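Side-chain contacts in penicillin-binding protein 2B (Streptococcus pneumoniae, PDB 2WAD), which forms peptide cross-links between adjacent glycan strands of the cell-wall peptidoglycan as a transpeptidase of the elongasome, and binds penicillin: residues Lys325-Ser330 against Lys659-Ala664; Val104-Pro109 against Glu171-Tyr176. All coordinates share one frame; numbering follows the deposited sequence.

Contact 1 (Lys325-Ser330 against Lys659-Ala664); sequences KSYFNS and KNVGPA. Unlike the reference sequence in segment 659-664: Lys659 (reference Asn), Asn660 (reference Gly), Ala664 (reference Ser).
Tyr327 reaches from helix 314-334 to Val661 and Ala664 at the start of helix 661-676, joining the first and last helices of the transpeptidase domain. Such a pair of terminal helices beside an antiparallel sheet belongs to the penicillin-recognising serine-enzyme fold. Here the sheet side of helix 314-334 is marked by Phe328, which turns away from helix 661-676 and packs on Leu361 and Leu370, while Tyr327 reaches across to helix 661-676.

On the 325-330 side the Tyr327 side chain does the touching. Tyr327 CB points at the other segment, and chi1 of -82° puts CG roughly opposite the carbonyl carbon, the side chain spanning CA atoms of Tyr327 and Val661 that are 7.8 Å apart. Tyr327 CD1 meets Val661 CB at 3.9 Å, the valine lying oblique to the ring. Val661 CG1, anti to its own carbonyl carbon, comes within 4.2 Å of the same Tyr327 CD1, so the valine covers one flank of the ring near its root. Farther out, Ala664 CB sits 3.7 Å from Tyr327 OH, one turn along the helix from Val661. The hydroxyl's polar partner is Asp668, a further turn on, which holds the outer end of the ring alongside helix 661-676.

Beside this apolar patch a single water links the two segments, weakly. It lies 3.1 Å from Ser330 OG and only weakly accepts from Lys659 NZ; that lysine is poorly ordered, although its ammonium also forms a salt bridge with Glu331. Asn660 is the N-cap of helix 661-676: its OD1 accepts from Gly662 N at 3.0 Å, with the donor in the carbonyl plane.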
loop_
_atom_site.group_PDB
_atom_site.type_symbol
_atom_site.label_atom_id
_atom_site.label_comp_id
_atom_site.label_asym_id
_atom_site.label_seq_id
_atom_site.Cartn_x
_atom_site.Cartn_y
_atom_site.Cartn_z
ATOM N N LYS A 325 -19.273 -9.162 0.989
ATOM C CA LYS A 325 -19.457 -10.477 0.419
ATOM C C LYS A 325 -20.947 -10.869 0.418
ATOM O O LYS A 325 -21.465 -11.417 -0.557
ATOM C CB LYS A 325 -18.571 -11.486 1.160
ATOM C CG LYS A 325 -18.094 -12.599 0.233
ATOM C CD LYS A 325 -17.311 -13.682 0.949
ATOM C CE LYS A 325 -16.946 -14.757 -0.070
ATOM N NZ LYS A 325 -16.131 -15.863 0.525
ATOM N N SER A 326 -21.651 -10.536 1.488
ATOM C CA SER A 326 -23.090 -10.767 1.526
ATOM C C SER A 326 -23.873 -10.037 0.415
ATOM O O SER A 326 -24.594 -10.655 -0.381
ATOM C CB SER A 326 -23.629 -10.442 2.925
ATOM O OG SER A 326 -25.041 -10.512 2.900
ATOM N N TYR A 327 -23.715 -8.717 0.337
ATOM C CA TYR A 327 -24.287 -7.961 -0.764
ATOM C C TYR A 327 -23.858 -8.399 -2.165
ATOM O O TYR A 327 -24.686 -8.541 -3.075
ATOM C CB TYR A 327 -24.034 -6.453 -0.593
ATOM C CG TYR A 327 -24.998 -5.730 0.315
ATOM C CD1 TYR A 327 -26.194 -5.205 -0.177
ATOM C CD2 TYR A 327 -24.710 -5.558 1.670
ATOM C CE1 TYR A 327 -27.058 -4.525 0.660
ATOM C CE2 TYR A 327 -25.564 -4.877 2.503
ATOM C CZ TYR A 327 -26.737 -4.362 1.998
ATOM O OH TYR A 327 -27.578 -3.672 2.848
ATOM N N PHE A 328 -22.570 -8.602 -2.392
ATOM C CA PHE A 328 -22.170 -8.993 -3.753
ATOM C C PHE A 328 -22.793 -10.313 -4.211
ATOM O O PHE A 328 -23.192 -10.420 -5.360
ATOM C CB PHE A 328 -20.642 -9.088 -3.932
ATOM C CG PHE A 328 -20.205 -8.944 -5.373
ATOM C CD1 PHE A 328 -19.970 -7.690 -5.922
ATOM C CD2 PHE A 328 -20.062 -10.055 -6.192
ATOM C CE1 PHE A 328 -19.589 -7.543 -7.256
ATOM C CE2 PHE A 328 -19.684 -9.937 -7.530
ATOM C CZ PHE A 328 -19.452 -8.668 -8.069
ATOM N N ASN A 329 -22.826 -11.330 -3.349
ATOM C CA ASN A 329 -23.460 -12.600 -3.713
ATOM C C ASN A 329 -24.952 -12.461 -3.975
ATOM O O ASN A 329 -25.480 -13.104 -4.870
ATOM C CB ASN A 329 -23.231 -13.676 -2.639
ATOM C CG ASN A 329 -21.886 -14.385 -2.784
ATOM O OD1 ASN A 329 -21.493 -14.821 -3.873
ATOM N ND2 ASN A 329 -21.173 -14.486 -1.685
ATOM N N SER A 330 -25.628 -11.616 -3.203
ATOM C CA SER A 330 -27.042 -11.349 -3.450
ATOM C C SER A 330 -27.224 -10.749 -4.845
ATOM O O SER A 330 -28.089 -11.176 -5.626
ATOM C CB SER A 330 -27.579 -10.400 -2.369
ATOM O OG SER A 330 -28.993 -10.418 -2.336
ATOM N N LYS A 659 -33.463 -1.700 -7.424
ATOM C CA LYS A 659 -32.958 -1.168 -6.160
ATOM C C LYS A 659 -31.456 -0.882 -6.220
ATOM O O LYS A 659 -30.716 -1.630 -6.850
ATOM C CB LYS A 659 -33.288 -2.100 -4.993
ATOM C CG LYS A 659 -32.503 -3.399 -5.012
ATOM C CD LYS A 659 -32.559 -4.129 -3.677
ATOM C CE LYS A 659 -32.202 -5.597 -3.876
ATOM N NZ LYS A 659 -31.423 -5.760 -5.146
ATOM N N ASN A 660 -31.008 0.193 -5.574
ATOM C CA ASN A 660 -29.584 0.573 -5.585
ATOM C C ASN A 660 -28.934 0.251 -4.246
ATOM O O ASN A 660 -29.149 0.943 -3.256
ATOM C CB ASN A 660 -29.398 2.067 -5.905
ATOM C CG ASN A 660 -27.956 2.419 -6.299
ATOM O OD1 ASN A 660 -26.984 2.072 -5.615
ATOM N ND2 ASN A 660 -27.816 3.073 -7.444
ATOM N N VAL A 661 -28.136 -0.805 -4.209
ATOM C CA VAL A 661 -27.547 -1.249 -2.943
ATOM C C VAL A 661 -26.406 -0.367 -2.440
ATOM O O VAL A 661 -25.975 -0.515 -1.303
ATOM C CB VAL A 661 -27.101 -2.723 -3.005
ATOM C CG1 VAL A 661 -28.287 -3.630 -3.424
ATOM C CG2 VAL A 661 -25.941 -2.913 -3.985
ATOM N N GLY A 662 -25.946 0.580 -3.252
ATOM C CA GLY A 662 -24.803 1.409 -2.859
ATOM C C GLY A 662 -25.012 2.127 -1.537
ATOM O O GLY A 662 -24.253 1.937 -0.606
ATOM N N PRO A 663 -26.040 2.969 -1.452
ATOM C CA PRO A 663 -26.386 3.673 -0.218
ATOM C C PRO A 663 -26.634 2.721 0.953
ATOM O O PRO A 663 -26.301 3.048 2.092
ATOM C CB PRO A 663 -27.698 4.384 -0.578
ATOM C CG PRO A 663 -27.632 4.548 -2.099
ATOM C CD PRO A 663 -26.866 3.387 -2.609
ATOM N N ALA A 664 -27.180 1.535 0.681
ATOM C CA ALA A 664 -27.525 0.599 1.762
ATOM C C ALA A 664 -26.250 -0.021 2.327
ATOM O O ALA A 664 -26.112 -0.224 3.538
ATOM C CB ALA A 664 -28.487 -0.491 1.260
HETATM O O HOH W 1 -29.368 -7.373 -2.946
#

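Contact 2 (Val104-Pro109 against Glu171-Tyr176); sequences VSISSP and EKKEIY
In the N-terminal dimerisation domain, the loop between helices 90-100 and 113-121 lies along one side of helix 169-182, and Ile106 is the residue that fills the join with Lys173 and Tyr176. Ile106 CG2, anti to its backbone N, is directed at the ring and meets Tyr176 CD2 at 3.6 Å. The other branch follows, with Ile106 CD1 3.8 Å from Tyr176 CE2, so both branches lie obliquely against the same side of the phenol. Tyr176 CG is itself anti to the backbone N (chi1 180°), which swings the ring out toward the loop. One turn back, the Lys173 side chain slides past the isoleucine, its CG 4.0 Å from Ile106 CG2. Pro109 adds a looser contact, its CB 4.4 Å from Lys172 O.

Polar groups sit at the margins: Tyr176 OH bonds to Lys241, and Ser107 OG to Asp195. The modelled position of the Lys173 tip against Ile106 O is doubtful. What keeps loop and helix together here is therefore mainly hydrocarbon contact, the lysine contributing its methylenes and the tyrosine its ring carbons.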
loop_
_atom_site.group_PDB
_atom_site.type_symbol
_atom_site.label_atom_id
_atom_site.label_comp_id
_atom_site.label_asym_id
_atom_site.label_seq_id
_atom_site.Cartn_x
_atom_site.Cartn_y
_atom_site.Cartn_z
ATOM N N VAL A 104 26.227 -32.184 7.281
ATOM C CA VAL A 104 25.048 -31.564 6.706
ATOM C C VAL A 104 24.794 -32.163 5.332
ATOM O O VAL A 104 25.651 -32.856 4.765
ATOM C CB VAL A 104 25.190 -30.021 6.529
ATOM C CG1 VAL A 104 25.497 -29.323 7.853
ATOM C CG2 VAL A 104 26.241 -29.686 5.459
ATOM N N SER A 105 23.611 -31.843 4.815
ATOM C CA SER A 105 23.142 -32.276 3.506
ATOM C C SER A 105 23.008 -31.084 2.566
ATOM O O SER A 105 22.353 -30.087 2.884
ATOM C CB SER A 105 21.771 -32.954 3.628
ATOM O OG SER A 105 21.919 -34.355 3.704
ATOM N N ILE A 106 23.624 -31.231 1.399
ATOM C CA ILE A 106 23.565 -30.256 0.318
ATOM C C ILE A 106 23.070 -31.007 -0.914
ATOM O O ILE A 106 23.841 -31.680 -1.598
ATOM C CB ILE A 106 24.962 -29.649 0.027
ATOM C CG1 ILE A 106 25.479 -28.852 1.233
ATOM C CG2 ILE A 106 24.960 -28.798 -1.235
ATOM C CD1 ILE A 106 24.477 -27.890 1.841
ATOM N N SER A 107 21.776 -30.911 -1.191
ATOM C CA SER A 107 21.213 -31.665 -2.305
ATOM C C SER A 107 21.058 -30.791 -3.546
ATOM O O SER A 107 21.405 -31.199 -4.654
ATOM C CB SER A 107 19.904 -32.373 -1.921
ATOM O OG SER A 107 18.995 -31.497 -1.273
ATOM N N SER A 108 20.572 -29.571 -3.345
ATOM C CA SER A 108 20.332 -28.639 -4.441
ATOM C C SER A 108 21.466 -27.622 -4.554
ATOM O O SER A 108 21.431 -26.570 -3.902
ATOM C CB SER A 108 19.003 -27.901 -4.234
ATOM O OG SER A 108 17.917 -28.803 -4.086
ATOM N N PRO A 109 22.473 -27.926 -5.385
ATOM C CA PRO A 109 23.648 -27.073 -5.515
ATOM C C PRO A 109 23.649 -26.247 -6.804
ATOM O O PRO A 109 23.950 -26.794 -7.870
ATOM C CB PRO A 109 24.794 -28.090 -5.559
ATOM C CG PRO A 109 24.147 -29.419 -5.946
ATOM C CD PRO A 109 22.664 -29.199 -6.097
ATOM N N GLU A 171 32.016 -32.935 -5.101
ATOM C CA GLU A 171 32.816 -31.721 -5.222
ATOM C C GLU A 171 31.921 -30.485 -5.234
ATOM O O GLU A 171 32.169 -29.529 -4.501
ATOM C CB GLU A 171 33.628 -31.769 -6.512
ATOM C CG GLU A 171 35.055 -31.301 -6.359
ATOM C CD GLU A 171 35.993 -31.968 -7.346
ATOM O OE1 GLU A 171 35.702 -33.093 -7.816
ATOM O OE2 GLU A 171 37.040 -31.357 -7.643
ATOM N N LYS A 172 30.869 -30.510 -6.049
ATOM C CA LYS A 172 29.971 -29.369 -6.143
ATOM C C LYS A 172 29.407 -28.941 -4.790
ATOM O O LYS A 172 29.046 -27.779 -4.590
ATOM C CB LYS A 172 28.843 -29.623 -7.143
ATOM C CG LYS A 172 29.280 -29.509 -8.595
ATOM C CD LYS A 172 28.082 -29.396 -9.520
ATOM C CE LYS A 172 28.519 -29.347 -10.975
ATOM N NZ LYS A 172 27.388 -29.712 -11.871
ATOM N N LYS A 173 29.344 -29.891 -3.865
ATOM C CA LYS A 173 28.734 -29.655 -2.563
ATOM C C LYS A 173 29.706 -28.941 -1.643
ATOM O O LYS A 173 29.305 -28.066 -0.875
ATOM C CB LYS A 173 28.309 -30.971 -1.918
ATOM C CG LYS A 173 27.220 -31.724 -2.673
ATOM C CD LYS A 173 26.891 -33.018 -1.939
ATOM C CE LYS A 173 25.582 -33.609 -2.422
ATOM N NZ LYS A 173 25.259 -34.812 -1.616
ATOM N N GLU A 174 30.984 -29.295 -1.727
ATOM C CA GLU A 174 31.954 -28.549 -0.953
ATOM C C GLU A 174 32.128 -27.157 -1.554
ATOM O O GLU A 174 32.235 -26.166 -0.823
ATOM C CB GLU A 174 33.259 -29.316 -0.733
ATOM C CG GLU A 174 34.217 -29.348 -1.895
ATOM C CD GLU A 174 35.460 -30.162 -1.580
ATOM O OE1 GLU A 174 35.419 -31.040 -0.687
ATOM O OE2 GLU A 174 36.488 -29.916 -2.239
ATOM N N ILE A 175 32.076 -27.070 -2.880
ATOM C CA ILE A 175 32.149 -25.759 -3.522
ATOM C C ILE A 175 31.019 -24.863 -3.056
ATOM O O ILE A 175 31.210 -23.675 -2.784
ATOM C CB ILE A 175 32.149 -25.836 -5.053
ATOM C CG1 ILE A 175 33.339 -26.666 -5.532
ATOM C CG2 ILE A 175 32.227 -24.427 -5.633
ATOM C CD1 ILE A 175 33.464 -26.707 -7.041
ATOM N N TYR A 176 29.833 -25.445 -2.937
ATOM C CA TYR A 176 28.696 -24.717 -2.383
ATOM C C TYR A 176 28.929 -24.188 -0.968
ATOM O O TYR A 176 28.654 -23.030 -0.675
ATOM C CB TYR A 176 27.438 -25.589 -2.430
ATOM C CG TYR A 176 26.216 -24.899 -1.867
ATOM C CD1 TYR A 176 25.611 -23.848 -2.547
ATOM C CD2 TYR A 176 25.680 -25.291 -0.649
ATOM C CE1 TYR A 176 24.484 -23.216 -2.032
ATOM C CE2 TYR A 176 24.575 -24.672 -0.118
ATOM C CZ TYR A 176 23.976 -23.641 -0.813
ATOM O OH TYR A 176 22.874 -23.040 -0.264
#

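The two contacts occupy two different domains of an elongated chain: contact 1 lies in the transpeptidase domain and contact 2 in the dimerisation domain. Their centres are 58 Å apart and their nearest atoms about 37 Å, so neither touches the other. In sequence, both segments of contact 2 come before contact 1 begins. Both lie away from Ser386, the inferred acyl-ester nucleophile, and from the zinc-binding residues Asp288, His290 and Asp292. They share one device, a tyrosine laid against aliphatic carbons with its hydroxyl bonded outside the contact, but contact 1 pairs two helices whereas contact 2 sets a loop on a helix and buries about twice the surface (306 against 143 Å²).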